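Local coordinates for protein N-acetylmuramoyl-L-alanine amidase (PDB 7AGL) that probably cleaves the amide bond between N-acetylmuramic acid and L-alanine in peptidoglycan, as a zinc-dependent amidase, at residues R8-D13 / Q209-Y214. Numbering follows the deposited sequence.
Sequences RIVVLD and QGIVAY
V10 and L12, on strand 9-14 of the central mixed sheet, pack against I211 of the C-terminal helix 197-215. The contact is part of the helix-on-sheet core of this amidase, an alpha/beta fold consistent with the zinc exopeptidase clan to which its family belongs. It is small, with 99 Å² buried over both sides. V10 and I211 carry most of it. Their side chains face each other across the gap and meet tip to tip, methyl to methyl. V10 CG2 lies 4.0 Å from I211 CG2. In I211 the CG2 branch stands anti to the backbone N and meets V10. The CG1 branch, anti to the carbonyl carbon (chi1 -64°), carries CD1 toward L12. There I211 CD1 comes within 4.5 Å of L12 CD2, a looser touch. The backbones stay well apart, with V10 CA 8.6 Å from I211 CA, and side chains alone bridge the gap. V10 and L12 alternate with V11, so they lie on the same face of the sheet. V10 points at the helix, while L12 reaches it only with the end of its side chain. V11 turns to the other face. Helix 51-68 shares the first face: L66 touches V10, and V59 and I62 touch L12. The I211 side chain also touches M141 of helix 132-147. No hydrogen bond or charge pair crosses between 8-13 and 209-214. All three touching residues are buried and aliphatic. The attraction is dispersion and the exclusion of water, with no directional bond to fix the spacing of strand and helix. That spacing is then probably set by how the side chains fit and by the surrounding helices.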
# COMPACT_ATOMS: atom_id res chain seq x y z
N ARG A 8 9.89 -1.45 17.20
CA ARG A 8 9.98 -1.92 15.83
C ARG A 8 9.90 -0.74 14.87
O ARG A 8 9.44 0.35 15.22
CB ARG A 8 8.86 -2.92 15.53
CG ARG A 8 8.85 -4.14 16.44
CD ARG A 8 10.08 -4.98 16.23
NE ARG A 8 9.75 -6.29 15.66
CZ ARG A 8 9.29 -7.32 16.37
NH1 ARG A 8 9.11 -7.20 17.68
NH2 ARG A 8 9.01 -8.47 15.77
N ILE A 9 10.35 -0.96 13.63
CA ILE A 9 10.43 0.07 12.60
C ILE A 9 9.50 -0.29 11.45
O ILE A 9 9.63 -1.38 10.87
CB ILE A 9 11.87 0.23 12.07
CG1 ILE A 9 12.80 0.70 13.18
CG2 ILE A 9 11.89 1.20 10.89
CD1 ILE A 9 14.25 0.43 12.91
N VAL A 10 8.59 0.63 11.10
CA VAL A 10 7.67 0.42 9.98
C VAL A 10 7.79 1.61 9.03
O VAL A 10 7.76 2.77 9.48
CB VAL A 10 6.22 0.25 10.47
CG1 VAL A 10 5.24 0.16 9.28
CG2 VAL A 10 6.12 -1.00 11.36
N VAL A 11 7.90 1.34 7.72
CA VAL A 11 7.87 2.38 6.69
C VAL A 11 6.54 2.29 5.95
O VAL A 11 6.07 1.19 5.59
CB VAL A 11 9.05 2.29 5.69
CG1 VAL A 11 9.04 3.50 4.76
CG2 VAL A 11 10.37 2.21 6.43
N LEU A 12 5.93 3.46 5.72
CA LEU A 12 4.60 3.56 5.11
C LEU A 12 4.71 4.29 3.79
O LEU A 12 5.35 5.35 3.72
CB LEU A 12 3.64 4.31 6.03
CG LEU A 12 3.42 3.68 7.41
CD1 LEU A 12 2.62 4.62 8.31
CD2 LEU A 12 2.70 2.34 7.27
N ASP A 13 4.08 3.75 2.74
CA ASP A 13 4.16 4.35 1.41
C ASP A 13 2.77 4.72 0.90
O ASP A 13 2.03 3.84 0.44
CB ASP A 13 4.84 3.37 0.44
CG ASP A 13 4.71 3.80 -1.01
OD1 ASP A 13 4.92 5.00 -1.27
OD2 ASP A 13 4.42 2.93 -1.87
N GLN A 209 -3.97 -3.05 12.79
CA GLN A 209 -4.17 -4.37 13.39
C GLN A 209 -3.38 -5.44 12.64
O GLN A 209 -2.78 -6.34 13.25
CB GLN A 209 -5.66 -4.72 13.42
CG GLN A 209 -6.39 -4.01 14.53
CD GLN A 209 -7.90 -4.07 14.41
OE1 GLN A 209 -8.45 -4.53 13.41
NE2 GLN A 209 -8.58 -3.59 15.44
N GLY A 210 -3.32 -5.34 11.31
CA GLY A 210 -2.51 -6.28 10.54
C GLY A 210 -1.03 -6.15 10.82
O GLY A 210 -0.31 -7.15 10.93
N ILE A 211 -0.53 -4.91 10.90
CA ILE A 211 0.87 -4.70 11.23
C ILE A 211 1.18 -5.26 12.62
O ILE A 211 2.17 -5.99 12.81
CB ILE A 211 1.21 -3.20 11.13
CG1 ILE A 211 1.05 -2.70 9.69
CG2 ILE A 211 2.62 -2.93 11.66
CD1 ILE A 211 1.16 -1.18 9.58
N VAL A 212 0.33 -4.94 13.60
CA VAL A 212 0.54 -5.43 14.96
C VAL A 212 0.51 -6.95 15.01
O VAL A 212 1.34 -7.59 15.67
CB VAL A 212 -0.51 -4.81 15.91
CG1 VAL A 212 -0.50 -5.53 17.25
CG2 VAL A 212 -0.25 -3.32 16.09
N ALA A 213 -0.46 -7.56 14.32
CA ALA A 213 -0.54 -9.02 14.31
C ALA A 213 0.72 -9.63 13.70
O ALA A 213 1.27 -10.61 14.23
CB ALA A 213 -1.78 -9.48 13.56
N TYR A 214 1.22 -9.03 12.62
CA TYR A 214 2.41 -9.58 11.98
C TYR A 214 3.65 -9.44 12.86
O TYR A 214 4.41 -10.40 13.03
CB TYR A 214 2.63 -8.91 10.62
CG TYR A 214 3.89 -9.39 9.96
CD1 TYR A 214 3.97 -10.68 9.44
CD2 TYR A 214 5.00 -8.57 9.86
CE1 TYR A 214 5.13 -11.15 8.84
CE2 TYR A 214 6.17 -9.02 9.25
CZ TYR A 214 6.22 -10.30 8.74
OH TYR A 214 7.39 -10.77 8.14